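Local coordinates for protein endo-arabinase (Bacteroides thetaiotaomicron, PDB 5C0P) that probably hydrolyses glycosidic bonds in arabinan as a metal-binding endo-arabinase of glycoside hydrolase family 43, at residues Asn146-Phe151 and Ile163-Ala169; Arg153-Glu157 and Ile194-Gly198; Gly215-Met219 and Gly241-Trp247. One frame throughout, in Å; residues are numbered along the deposited sequence.

Contact 1: residues Asn146-Phe151 and Ile163-Ala169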
ATOM      1  N   ASN A 146      -2.172 -18.440  -0.585  1.00 13.87           N
ATOM      2  CA  ASN A 146      -3.289 -17.915  -1.361  1.00 14.76           C
ATOM      3  C   ASN A 146      -3.402 -16.401  -1.254  1.00 13.51           C
ATOM      4  O   ASN A 146      -3.186 -15.826  -0.189  1.00 12.24           O
ATOM      5  CB  ASN A 146      -4.592 -18.587  -0.937  1.00 14.67           C
ATOM      6  CG  ASN A 146      -4.618 -20.070  -1.276  1.00 19.01           C
ATOM      7  OD1 ASN A 146      -4.240 -20.473  -2.377  1.00 24.57           O
ATOM      8  ND2 ASN A 146      -5.042 -20.884  -0.328  1.00 25.02           N
ATOM      9  N   PRO A 147      -3.714 -15.741  -2.380  1.00 10.27           N
ATOM     10  CA  PRO A 147      -3.697 -14.277  -2.442  1.00 10.11           C
ATOM     11  C   PRO A 147      -4.986 -13.598  -1.983  1.00 11.16           C
ATOM     12  O   PRO A 147      -6.100 -14.039  -2.325  1.00  9.86           O
ATOM     13  CB  PRO A 147      -3.486 -14.002  -3.936  1.00  9.49           C
ATOM     14  CG  PRO A 147      -4.169 -15.166  -4.625  1.00 10.16           C
ATOM     15  CD  PRO A 147      -3.868 -16.353  -3.715  1.00 10.35           C
ATOM     16  N   TRP A 148      -4.808 -12.511  -1.235  1.00  9.22           N
ATOM     17  CA  TRP A 148      -5.891 -11.658  -0.785  1.00  8.83           C
ATOM     18  C   TRP A 148      -5.661 -10.242  -1.249  1.00 10.70           C
ATOM     19  O   TRP A 148      -4.530  -9.741  -1.198  1.00 10.40           O
ATOM     20  CB  TRP A 148      -5.933 -11.618   0.739  1.00 11.05           C
ATOM     21  CG  TRP A 148      -6.416 -12.875   1.406  1.00 10.01           C
ATOM     22  CD1 TRP A 148      -5.685 -13.992   1.689  1.00 11.11           C
ATOM     23  CD2 TRP A 148      -7.741 -13.122   1.888  1.00 10.60           C
ATOM     24  NE1 TRP A 148      -6.476 -14.924   2.324  1.00 11.63           N
ATOM     25  CE2 TRP A 148      -7.742 -14.413   2.455  1.00 10.87           C
ATOM     26  CE3 TRP A 148      -8.923 -12.370   1.900  1.00 10.85           C
ATOM     27  CZ2 TRP A 148      -8.892 -14.973   3.034  1.00 13.96           C
ATOM     28  CZ3 TRP A 148     -10.060 -12.923   2.470  1.00 12.06           C
ATOM     29  CH2 TRP A 148     -10.034 -14.212   3.035  1.00 12.80           C
ATOM     30  N   LEU A 149      -6.750  -9.602  -1.667  1.00 10.42           N
ATOM     31  CA  LEU A 149      -6.785  -8.174  -1.949  1.00  9.29           C
ATOM     32  C   LEU A 149      -7.281  -7.446  -0.702  1.00  9.14           C
ATOM     33  O   LEU A 149      -8.297  -7.830  -0.124  1.00  9.84           O
ATOM     34  CB  LEU A 149      -7.751  -7.910  -3.106  1.00  9.15           C
ATOM     35  CG  LEU A 149      -8.008  -6.442  -3.434  1.00  9.22           C
ATOM     36  CD1 LEU A 149      -6.762  -5.846  -4.091  1.00 11.64           C
ATOM     37  CD2 LEU A 149      -9.220  -6.314  -4.339  1.00 11.40           C
ATOM     38  N   LEU A 150      -6.560  -6.407  -0.284  1.00 10.30           N
ATOM     39  CA  LEU A 150      -7.034  -5.508   0.771  1.00  9.61           C
ATOM     40  C   LEU A 150      -7.232  -4.161   0.103  1.00 10.66           C
ATOM     41  O   LEU A 150      -6.430  -3.770  -0.731  1.00 11.79           O
ATOM     42  CB  LEU A 150      -5.993  -5.355   1.879  1.00 11.36           C
ATOM     43  CG  LEU A 150      -5.386  -6.626   2.454  1.00 12.66           C
ATOM     44  CD1 LEU A 150      -4.292  -6.264   3.467  1.00 16.36           C
ATOM     45  CD2 LEU A 150      -6.457  -7.488   3.078  1.00 15.25           C
ATOM     46  N   PHE A 151      -8.300  -3.449   0.438  1.00  9.29           N
ATOM     47  CA  PHE A 151      -8.489  -2.137  -0.167  1.00  8.46           C
ATOM     48  C   PHE A 151      -9.312  -1.214   0.707  1.00  9.33           C
ATOM     49  O   PHE A 151      -9.970  -1.652   1.658  1.00 11.12           O
ATOM     50  CB  PHE A 151      -9.082  -2.234  -1.586  1.00 10.09           C
ATOM     51  CG  PHE A 151     -10.489  -2.772  -1.643  1.00 10.66           C
ATOM     52  CD1 PHE A 151     -11.583  -1.918  -1.561  1.00  9.69           C
ATOM     53  CD2 PHE A 151     -10.715  -4.136  -1.807  1.00 11.98           C
ATOM     54  CE1 PHE A 151     -12.875  -2.421  -1.636  1.00 12.29           C
ATOM     55  CE2 PHE A 151     -12.006  -4.646  -1.883  1.00 11.75           C
ATOM     56  CZ  PHE A 151     -13.087  -3.789  -1.798  1.00 11.78           C
ATOM     57  N   ILE A 163     -12.243  -0.354   5.305  1.00  8.33           N
ATOM     58  CA  ILE A 163     -11.219  -1.240   4.766  1.00  8.66           C
ATOM     59  C   ILE A 163     -11.827  -2.629   4.554  1.00 11.14           C
ATOM     60  O   ILE A 163     -12.542  -3.144   5.428  1.00 11.28           O
ATOM     61  CB  ILE A 163      -9.973  -1.295   5.686  1.00  9.61           C
ATOM     62  CG1 ILE A 163      -9.214   0.026   5.568  1.00 12.19           C
ATOM     63  CG2 ILE A 163      -9.067  -2.464   5.306  1.00 12.38           C
ATOM     64  CD1 ILE A 163      -8.028   0.174   6.517  1.00 10.15           C
ATOM     65  N   TYR A 164     -11.556  -3.203   3.378  1.00  8.94           N
ATOM     66  CA  TYR A 164     -12.122  -4.492   2.951  1.00 10.31           C
ATOM     67  C   TYR A 164     -11.048  -5.517   2.638  1.00 10.43           C
ATOM     68  O   TYR A 164      -9.944  -5.155   2.241  1.00  9.57           O
ATOM     69  CB  TYR A 164     -12.962  -4.337   1.682  1.00 10.83           C
ATOM     70  CG  TYR A 164     -14.272  -3.643   1.913  1.00 10.16           C
ATOM     71  CD1 TYR A 164     -14.349  -2.260   1.923  1.00 11.00           C
ATOM     72  CD2 TYR A 164     -15.438  -4.373   2.113  1.00  9.27           C
ATOM     73  CE1 TYR A 164     -15.552  -1.622   2.158  1.00 11.38           C
ATOM     74  CE2 TYR A 164     -16.646  -3.741   2.351  1.00 10.01           C
ATOM     75  CZ  TYR A 164     -16.697  -2.365   2.362  1.00 13.38           C
ATOM     76  OH  TYR A 164     -17.901  -1.731   2.591  1.00 15.43           O
ATOM     77  N   ALA A 165     -11.394  -6.792   2.794  1.00  9.05           N
ATOM     78  CA  ALA A 165     -10.576  -7.883   2.270  1.00  8.63           C
ATOM     79  C   ALA A 165     -11.397  -8.739   1.308  1.00  9.81           C
ATOM     80  O   ALA A 165     -12.620  -8.858   1.448  1.00 12.26           O
ATOM     81  CB  ALA A 165     -10.035  -8.743   3.396  1.00 10.84           C
ATOM     82  N   GLN A 166     -10.719  -9.360   0.346  1.00 10.17           N
ATOM     83  CA  GLN A 166     -11.400 -10.216  -0.612  1.00  9.61           C
ATOM     84  C   GLN A 166     -10.384 -11.184  -1.203  1.00  9.78           C
ATOM     85  O   GLN A 166      -9.286 -10.759  -1.553  1.00 11.57           O
ATOM     86  CB  GLN A 166     -11.993  -9.351  -1.729  1.00 10.52           C
ATOM     87  CG  GLN A 166     -12.996 -10.063  -2.619  1.00 13.76           C
ATOM     88  CD  GLN A 166     -13.667  -9.122  -3.585  1.00 13.55           C
ATOM     89  OE1 GLN A 166     -13.252  -7.969  -3.748  1.00 15.41           O
ATOM     90  NE2 GLN A 166     -14.707  -9.609  -4.248  1.00 16.10           N
ATOM     91  N   ARG A 167     -10.730 -12.463  -1.337  1.00  9.80           N
ATOM     92  CA  ARG A 167      -9.794 -13.388  -1.988  1.00 11.64           C
ATOM     93  C   ARG A 167      -9.616 -13.040  -3.460  1.00 11.04           C
ATOM     94  O   ARG A 167     -10.561 -12.602  -4.133  1.00 12.35           O
ATOM     95  CB  ARG A 167     -10.237 -14.849  -1.860  1.00 10.72           C
ATOM     96  CG  ARG A 167     -10.022 -15.457  -0.470  1.00 12.56           C
ATOM     97  CD  ARG A 167     -10.163 -16.982  -0.536  1.00 15.12           C
ATOM     98  NE  ARG A 167      -9.952 -17.633   0.762  1.00 16.69           N
ATOM     99  CZ  ARG A 167      -8.751 -17.854   1.294  1.00 17.53           C
ATOM    100  NH1 ARG A 167      -7.658 -17.468   0.636  1.00 15.55           N
ATOM    101  NH2 ARG A 167      -8.641 -18.446   2.482  1.00 16.40           N
ATOM    102  N   LEU A 168      -8.397 -13.230  -3.953  1.00 10.16           N
ATOM    103  CA  LEU A 168      -8.113 -13.124  -5.375  1.00 10.94           C
ATOM    104  C   LEU A 168      -7.980 -14.518  -5.978  1.00 10.92           C
ATOM    105  O   LEU A 168      -7.559 -15.466  -5.303  1.00 12.16           O
ATOM    106  CB  LEU A 168      -6.807 -12.362  -5.597  1.00 12.60           C
ATOM    107  CG  LEU A 168      -6.845 -10.863  -5.326  1.00 10.15           C
ATOM    108  CD1 LEU A 168      -5.435 -10.296  -5.191  1.00 12.35           C
ATOM    109  CD2 LEU A 168      -7.576 -10.173  -6.454  1.00 13.55           C
ATOM    110  N   ALA A 169      -8.328 -14.642  -7.256  1.00  9.98           N
ATOM    111  CA  ALA A 169      -8.058 -15.869  -8.002  1.00 10.46           C
ATOM    112  C   ALA A 169      -6.552 -16.089  -8.030  1.00 10.31           C
ATOM    113  O   ALA A 169      -5.782 -15.138  -7.891  1.00 11.27           O
ATOM    114  CB  ALA A 169      -8.584 -15.756  -9.416  1.00 11.84           C
TER
HETATM  115  O   HOH W   1      -6.235 -19.885   2.724  1.00 27.36           O
HETATM  116  O   HOH W   2      -7.123 -16.605  -2.105  1.00 13.54           O
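Pro147 O receives the backbone N-H of Leu168 at 2.9 Å, nearly straight but from 37° above the carbonyl plane, and a water also lies 2.8 Å from Pro147 O. That water accepts from Arg167 NH1 at the guanidinium edge. The Arg167 side chain leaves its strand and passes over one face of the Trp148 ring. Arg167 CG, beside the backbone N and anti to the carbonyl carbon (chi1 -75°), sits 3.6 Å from the centroid of the Trp148 six-membered ring in a CH-pi contact. Farther out, Arg167 CZ comes 3.4 Å from Trp148 CZ2, with the guanidinium tilted 43° against the indole. Trp148 NE1 and Arg167 NH1 are both donors and do not bond to each other; Asp142 OD2 takes a hydrogen bond from Trp148 NE1 and forms a salt bridge with Arg167 NH1, which should hold indole and guanidinium together. These strands are neighbours in an antiparallel sheet that forms one blade of the five-bladed beta-propeller of family 43 enzymes. Leu149 exchanges two backbone bonds with Gln166, and Phe151 does the same with Tyr164, through Tyr164 N to Phe151 O at 2.8 Å and the reverse bond. On the face of Leu149 and Phe151, Tyr164 CB rests over the Phe151 ring, 3.5 Å from Phe151 CZ; the two rings are offset so far that they hardly stack. The Gln166 side chain extends past this ring to give NE2 to Gly177 O, and Tyr164 OH bonds to Glu162 OE1. On the other face Leu150 CD2 meets Ala165 CB at 3.8 Å.

Contact 2: residues Arg153-Glu157 and Ile194-Gly198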
ATOM      1  N   ARG A 153     -12.383   1.711   0.836  1.00 11.23           N
ATOM      2  CA  ARG A 153     -13.478   2.371   0.164  1.00 14.56           C
ATOM      3  C   ARG A 153     -13.448   3.787   0.694  1.00 15.53           C
ATOM      4  O   ARG A 153     -13.551   4.007   1.909  1.00 18.34           O
ATOM      5  CB  ARG A 153     -14.807   1.699   0.476  1.00 14.78           C
ATOM      6  CG  ARG A 153     -15.871   2.115  -0.492  1.00 20.97           C
ATOM      7  CD  ARG A 153     -17.200   1.460  -0.238  1.00 17.62           C
ATOM      8  NE  ARG A 153     -18.205   2.138  -1.043  1.00 25.97           N
ATOM      9  CZ  ARG A 153     -19.504   1.891  -0.973  1.00 37.74           C
ATOM     10  NH1 ARG A 153     -19.953   0.976  -0.128  1.00 44.93           N
ATOM     11  NH2 ARG A 153     -20.348   2.559  -1.745  1.00 41.45           N
ATOM     12  N   GLU A 154     -13.296   4.735  -0.221  1.00 12.99           N
ATOM     13  CA  GLU A 154     -12.963   6.117   0.123  1.00 19.82           C
ATOM     14  C   GLU A 154     -13.976   6.833   1.015  1.00 16.12           C
ATOM     15  O   GLU A 154     -15.183   6.795   0.778  1.00 13.94           O
ATOM     16  CB  GLU A 154     -12.694   6.937  -1.143  1.00 23.85           C
ATOM     17  CG  GLU A 154     -11.802   8.143  -0.887  1.00 33.34           C
ATOM     18  CD  GLU A 154     -11.155   8.701  -2.144  1.00 33.10           C
ATOM     19  OE1 GLU A 154     -11.383   8.155  -3.247  1.00 27.79           O
ATOM     20  OE2 GLU A 154     -10.404   9.689  -2.017  1.00 38.93           O
ATOM     21  N   TRP A 155     -13.449   7.515   2.024  1.00 11.89           N
ATOM     22  CA  TRP A 155     -14.260   8.201   3.024  1.00 13.16           C
ATOM     23  C   TRP A 155     -15.155   9.299   2.463  1.00 12.65           C
ATOM     24  O   TRP A 155     -16.178   9.626   3.059  1.00 14.51           O
ATOM     25  CB  TRP A 155     -13.361   8.764   4.120  1.00 11.79           C
ATOM     26  CG  TRP A 155     -12.537   9.927   3.663  1.00 13.04           C
ATOM     27  CD1 TRP A 155     -11.399   9.888   2.903  1.00 12.77           C
ATOM     28  CD2 TRP A 155     -12.792  11.305   3.940  1.00 13.25           C
ATOM     29  NE1 TRP A 155     -10.937  11.168   2.689  1.00 14.56           N
ATOM     30  CE2 TRP A 155     -11.770  12.050   3.319  1.00 14.08           C
ATOM     31  CE3 TRP A 155     -13.781  11.979   4.658  1.00 14.02           C
ATOM     32  CZ2 TRP A 155     -11.718  13.444   3.393  1.00 19.56           C
ATOM     33  CZ3 TRP A 155     -13.723  13.363   4.731  1.00 18.51           C
ATOM     34  CH2 TRP A 155     -12.699  14.079   4.102  1.00 19.95           C
ATOM     35  N   LEU A 156     -14.780   9.871   1.322  1.00 13.87           N
ATOM     36  CA  LEU A 156     -15.609  10.888   0.693  1.00 17.32           C
ATOM     37  C   LEU A 156     -16.963  10.306   0.286  1.00 19.99           C
ATOM     38  O   LEU A 156     -17.950  11.032   0.170  1.00 24.79           O
ATOM     39  CB  LEU A 156     -14.901  11.475  -0.528  1.00 25.48           C
ATOM     40  CG  LEU A 156     -13.765  12.428  -0.156  1.00 27.89           C
ATOM     41  CD1 LEU A 156     -13.132  13.025  -1.400  1.00 29.32           C
ATOM     42  CD2 LEU A 156     -14.284  13.518   0.758  1.00 26.00           C
ATOM     43  N   GLU A 157     -16.982   8.992   0.079  1.00 17.48           N
ATOM     44  CA  GLU A 157     -18.191   8.253  -0.273  1.00 21.69           C
ATOM     45  C   GLU A 157     -18.854   7.645   0.972  1.00 22.12           C
ATOM     46  O   GLU A 157     -20.079   7.681   1.122  1.00 24.72           O
ATOM     47  CB  GLU A 157     -17.811   7.149  -1.268  1.00 26.02           C
ATOM     48  CG  GLU A 157     -18.936   6.217  -1.688  1.00 32.15           C
ATOM     49  CD  GLU A 157     -18.617   5.478  -2.985  1.00 30.74           C
ATOM     50  OE1 GLU A 157     -18.200   4.309  -2.921  1.00 25.57           O
ATOM     51  OE2 GLU A 157     -18.792   6.066  -4.067  1.00 33.76           O
ATOM     52  N   ILE A 194     -11.537  14.538   9.642  1.00 14.02           N
ATOM     53  CA  ILE A 194     -11.069  15.703   8.914  1.00 15.67           C
ATOM     54  C   ILE A 194     -12.186  16.211   8.016  1.00 16.10           C
ATOM     55  O   ILE A 194     -13.177  15.509   7.782  1.00 16.57           O
ATOM     56  CB  ILE A 194      -9.827  15.393   8.065  1.00 15.41           C
ATOM     57  CG1 ILE A 194     -10.157  14.370   6.978  1.00 15.10           C
ATOM     58  CG2 ILE A 194      -8.685  14.920   8.956  1.00 18.73           C
ATOM     59  CD1 ILE A 194      -9.086  14.291   5.892  1.00 16.16           C
ATOM     60  N   THR A 195     -12.030  17.433   7.524  1.00 19.29           N
ATOM     61  CA  THR A 195     -13.032  18.026   6.652  1.00 20.29           C
ATOM     62  C   THR A 195     -12.419  18.343   5.294  1.00 19.98           C
ATOM     63  O   THR A 195     -11.390  19.016   5.207  1.00 23.25           O
ATOM     64  CB  THR A 195     -13.638  19.296   7.282  1.00 21.47           C
ATOM     65  OG1 THR A 195     -14.300  18.955   8.510  1.00 23.04           O
ATOM     66  CG2 THR A 195     -14.644  19.950   6.342  1.00 24.19           C
ATOM     67  N   SER A 196     -13.039  17.831   4.237  1.00 18.27           N
ATOM     68  CA  SER A 196     -12.590  18.123   2.878  1.00 20.63           C
ATOM     69  C   SER A 196     -13.718  17.878   1.893  1.00 30.95           C
ATOM     70  O   SER A 196     -14.536  16.979   2.098  1.00 29.81           O
ATOM     71  CB  SER A 196     -11.396  17.245   2.507  1.00 26.54           C
ATOM     72  OG  SER A 196     -10.903  17.582   1.221  1.00 32.32           O
ATOM     73  N   SER A 197     -13.752  18.673   0.825  1.00 35.94           N
ATOM     74  CA  SER A 197     -14.715  18.491  -0.262  1.00 38.56           C
ATOM     75  C   SER A 197     -16.154  18.449   0.242  1.00 37.94           C
ATOM     76  O   SER A 197     -16.981  17.691  -0.270  1.00 43.54           O
ATOM     77  CB  SER A 197     -14.393  17.227  -1.064  1.00 37.78           C
ATOM     78  OG  SER A 197     -13.051  17.243  -1.521  1.00 40.94           O
ATOM     79  N   GLY A 198     -16.433  19.259   1.258  1.00 31.14           N
ATOM     80  CA  GLY A 198     -17.771  19.383   1.806  1.00 33.66           C
ATOM     81  C   GLY A 198     -18.173  18.303   2.799  1.00 36.47           C
ATOM     82  O   GLY A 198     -19.330  18.238   3.208  1.00 41.57           O
TER
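Trp155 reaches across to Ile194 and Ser196 with the far rim of its indole. From CB, which points at segment 194-198, the side chain leaves with CG between the backbone N and the carbonyl carbon (chi1 71°), and this carries the six-membered ring out to the strand. Trp155 CZ3 passes 3.8 Å from Ile194 O. Trp155 CH2, the outermost carbon, meets Ser196 edge-on, with the Ser196 backbone N 3.8 Å away near the ring plane. Trp155 CZ2 touches Ile194 CD1 at 3.7 Å, while Ile194 CG1 lies over one face in a long CH-pi contact, 4.3 Å from the centroid of the Trp155 six-membered ring. Leu156 CD2 covers the opposite face, 3.6 Å above the Trp155 plane, so the indole is sandwiched between a residue of its own helix and one of the strand. Leu156 CD2 carries on to Ser196 O at 3.7 Å and to Ser197 CB. Away from the ring, a salt bridge from Arg153 NE and NH2 to Glu157 OE1 ties the turn together. The helix is the short turn 155-158 that joins strand 147-153 to strand 162-168; its last residue, Thr158, is a magnesium ligand of this protein, though no such ion is bound to this chain there. Trp155 packs it against the small hairpin of strands 194-196 and 199-201, with Val203 touching both Trp155 and Ile194.

Contact 3: residues Gly215-Met219 and Gly241-Trp247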
ATOM      1  N   GLY A 215       1.175 -17.114  13.439  1.00 13.98           N
ATOM      2  CA  GLY A 215      -0.020 -17.062  12.616  1.00 15.64           C
ATOM      3  C   GLY A 215      -0.914 -15.864  12.879  1.00 14.65           C
ATOM      4  O   GLY A 215      -1.840 -15.598  12.118  1.00 14.40           O
ATOM      5  N   LYS A 216      -0.654 -15.139  13.961  1.00 13.41           N
ATOM      6  CA  LYS A 216      -1.418 -13.917  14.200  1.00 11.53           C
ATOM      7  C   LYS A 216      -1.072 -12.861  13.155  1.00 10.53           C
ATOM      8  O   LYS A 216       0.026 -12.859  12.593  1.00 14.12           O
ATOM      9  CB  LYS A 216      -1.202 -13.403  15.622  1.00 13.35           C
ATOM     10  CG  LYS A 216      -1.659 -14.419  16.646  1.00 14.53           C
ATOM     11  CD  LYS A 216      -1.530 -13.908  18.070  1.00 21.94           C
ATOM     12  CE  LYS A 216      -2.004 -14.981  19.049  1.00 27.38           C
ATOM     13  NZ  LYS A 216      -1.942 -14.514  20.455  1.00 32.58           N
ATOM     14  N   LEU A 217      -2.027 -11.981  12.878  1.00  9.09           N
ATOM     15  CA  LEU A 217      -1.850 -10.967  11.848  1.00  9.74           C
ATOM     16  C   LEU A 217      -1.830  -9.578  12.443  1.00 11.24           C
ATOM     17  O   LEU A 217      -2.618  -9.259  13.343  1.00 10.51           O
ATOM     18  CB  LEU A 217      -2.978 -11.032  10.816  1.00  9.78           C
ATOM     19  CG  LEU A 217      -3.315 -12.398  10.234  1.00 10.17           C
ATOM     20  CD1 LEU A 217      -4.488 -12.268   9.276  1.00  9.68           C
ATOM     21  CD2 LEU A 217      -2.101 -12.961   9.535  1.00 10.97           C
ATOM     22  N   ILE A 218      -0.904  -8.761  11.951  1.00 10.62           N
ATOM     23  CA  ILE A 218      -0.941  -7.332  12.214  1.00  9.13           C
ATOM     24  C   ILE A 218      -1.292  -6.601  10.924  1.00 12.95           C
ATOM     25  O   ILE A 218      -0.716  -6.883   9.862  1.00 11.91           O
ATOM     26  CB  ILE A 218       0.418  -6.822  12.722  1.00 12.18           C
ATOM     27  CG1 ILE A 218       0.858  -7.609  13.953  1.00 14.78           C
ATOM     28  CG2 ILE A 218       0.348  -5.324  13.042  1.00 15.02           C
ATOM     29  CD1 ILE A 218       2.265  -7.255  14.432  1.00 18.92           C
HETATM   30  N   MSE A 219      -2.228  -5.662  11.009  1.00 11.11           N
HETATM   31  CA  MSE A 219      -2.474  -4.771   9.882  1.00 12.13           C
HETATM   32  C   MSE A 219      -1.992  -3.384  10.214  1.00 10.29           C
HETATM   33  O   MSE A 219      -2.279  -2.847  11.286  1.00 12.37           O
HETATM   34  CB  MSE A 219      -3.942  -4.704   9.465  1.00 13.07           C
HETATM   35  CG  MSE A 219      -4.130  -3.846   8.195  1.00 15.78           C
HETATM   36 SE   MSE A 219      -5.958  -3.547   7.819  0.58 18.83          SE
HETATM   37  CE  MSE A 219      -6.328  -5.328   7.145  1.00 18.92           C
ATOM     38  N   GLY A 241      -5.801 -15.136  13.525  1.00 10.24           N
ATOM     39  CA  GLY A 241      -5.096 -15.488  12.302  1.00 12.50           C
ATOM     40  C   GLY A 241      -5.989 -15.432  11.070  1.00 11.84           C
ATOM     41  O   GLY A 241      -5.573 -15.806   9.979  1.00 12.90           O
ATOM     42  N   ASN A 242      -7.214 -14.951  11.243  1.00 11.54           N
ATOM     43  CA  ASN A 242      -8.164 -14.818  10.146  1.00  9.66           C
ATOM     44  C   ASN A 242      -8.015 -13.442   9.499  1.00 10.21           C
ATOM     45  O   ASN A 242      -8.048 -12.426  10.186  1.00 10.18           O
ATOM     46  CB  ASN A 242      -9.577 -14.988  10.717  1.00  9.64           C
ATOM     47  CG  ASN A 242     -10.642 -15.209   9.653  1.00 10.06           C
ATOM     48  OD1 ASN A 242     -10.479 -14.839   8.494  1.00 11.37           O
ATOM     49  ND2 ASN A 242     -11.775 -15.786  10.065  1.00 10.81           N
ATOM     50  N   VAL A 243      -7.867 -13.395   8.175  1.00 12.43           N
ATOM     51  CA  VAL A 243      -7.802 -12.109   7.483  1.00  8.97           C
ATOM     52  C   VAL A 243      -9.057 -11.277   7.751  1.00  9.11           C
ATOM     53  O   VAL A 243      -9.006 -10.042   7.770  1.00 10.35           O
ATOM     54  CB  VAL A 243      -7.602 -12.314   5.965  1.00  8.49           C
ATOM     55  CG1 VAL A 243      -7.686 -10.994   5.214  1.00  9.50           C
ATOM     56  CG2 VAL A 243      -6.246 -12.953   5.697  1.00 11.92           C
ATOM     57  N   LEU A 244     -10.177 -11.957   7.981  1.00  8.25           N
ATOM     58  CA  LEU A 244     -11.446 -11.265   8.185  1.00 11.24           C
ATOM     59  C   LEU A 244     -11.619 -10.701   9.597  1.00 12.46           C
ATOM     60  O   LEU A 244     -12.558  -9.940   9.856  1.00 12.43           O
ATOM     61  CB  LEU A 244     -12.617 -12.185   7.825  1.00  9.23           C
ATOM     62  CG  LEU A 244     -12.561 -12.774   6.420  1.00 13.55           C
ATOM     63  CD1 LEU A 244     -13.843 -13.561   6.119  1.00 10.65           C
ATOM     64  CD2 LEU A 244     -12.347 -11.668   5.388  1.00 12.53           C
ATOM     65  N   GLY A 245     -10.720 -11.064  10.504  1.00  9.63           N
ATOM     66  CA  GLY A 245     -10.757 -10.534  11.860  1.00 10.82           C
ATOM     67  C   GLY A 245     -11.183 -11.555  12.906  1.00 13.44           C
ATOM     68  O   GLY A 245     -11.025 -12.759  12.701  1.00 12.93           O
ATOM     69  N   PRO A 246     -11.712 -11.089  14.051  1.00 11.09           N
ATOM     70  CA  PRO A 246     -11.914  -9.665  14.357  1.00 11.79           C
ATOM     71  C   PRO A 246     -10.602  -8.908  14.546  1.00 11.63           C
ATOM     72  O   PRO A 246      -9.615  -9.421  15.090  1.00 12.22           O
ATOM     73  CB  PRO A 246     -12.700  -9.700  15.668  1.00 13.06           C
ATOM     74  CG  PRO A 246     -12.298 -10.991  16.314  1.00 16.44           C
ATOM     75  CD  PRO A 246     -12.121 -11.960  15.167  1.00 13.24           C
ATOM     76  N   TRP A 247     -10.594  -7.680  14.044  1.00 10.92           N
ATOM     77  CA  TRP A 247      -9.440  -6.814  14.162  1.00 11.34           C
ATOM     78  C   TRP A 247      -9.566  -5.931  15.404  1.00 12.75           C
ATOM     79  O   TRP A 247     -10.583  -5.266  15.612  1.00 14.76           O
ATOM     80  CB  TRP A 247      -9.321  -5.971  12.895  1.00 10.88           C
ATOM     81  CG  TRP A 247      -8.933  -6.792  11.711  1.00  9.27           C
ATOM     82  CD1 TRP A 247      -9.765  -7.317  10.757  1.00  9.91           C
ATOM     83  CD2 TRP A 247      -7.612  -7.206  11.366  1.00  9.59           C
ATOM     84  NE1 TRP A 247      -9.031  -8.033   9.838  1.00 11.38           N
ATOM     85  CE2 TRP A 247      -7.704  -7.974  10.190  1.00 10.24           C
ATOM     86  CE3 TRP A 247      -6.355  -7.001  11.942  1.00 10.16           C
ATOM     87  CZ2 TRP A 247      -6.582  -8.526   9.567  1.00  9.97           C
ATOM     88  CZ3 TRP A 247      -5.241  -7.556  11.326  1.00  9.82           C
ATOM     89  CH2 TRP A 247      -5.361  -8.306  10.153  1.00  9.45           C
TER
HETATM   90  O   HOH W   3      -2.775 -16.569   9.863  1.00 17.81           O
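Trp247 CG lies anti to the carbonyl carbon (chi1 -69°), which swings the indole toward strand 217-224, where Leu217 and Met219 meet it. Met219, present as selenomethionine, starts with CG anti to the backbone N (chi1 -175°) and then bends at its last torsion (chi3 -75°), folding CE back over one face of the Trp247 indole, 4.0 Å from Trp247 CZ2. The selenium of Met219 stands almost exactly on the normal of the Trp247 six-membered ring but 5.2 Å from its centroid, a distant Met-aromatic contact. Closer packing comes at the far rim: Met219 CB touches Trp247 CZ3 at 3.6 Å, and Leu217 CB touches Trp247 CH2 at 3.7 Å. At the other end of the indole, Trp247 NE1 donates a hydrogen bond to Val243 O at 2.9 Å, in the ring plane but from above the carbonyl plane, which helps to set the rotation of the ring. Leu217 CD1 presses on the loop, 3.7 Å from Asn242 O and close to Val243 CG2. A water links the two backbones by donating to Gly215 O and to Gly241 O, the latter at 2.9 Å. The loop contains a type I beta turn from Asn242 to Gly245 and an Asx turn from Asn242 OD1 to Leu244 N. It leads from strand 231-238 to 248-249, one of the two outer strands of a four-stranded antiparallel sheet, an arrangement characteristic of a beta-propeller blade.

How the contacts relate
Contact 1 is the most buried of the three and the only one built on backbone hydrogen bonds between paired strands; contact 3 is partly buried and contact 2 lies at the surface, both relying on side-chain packing round a tryptophan. Contacts 1 and 2 share a continuous piece of chain, since helix 155-158 connects the two strands of contact 1, and they touch where Tyr164 CE1 packs on Arg153 CB. Contact 3 belongs to a different sheet that packs on the first: Val243 CG1 reaches Ala165 CB at 3.7 Å and also the Trp148 ring, while Ile163 meets Met219. Contacts 2 and 3 do not touch, their nearest atoms being about 11 Å apart.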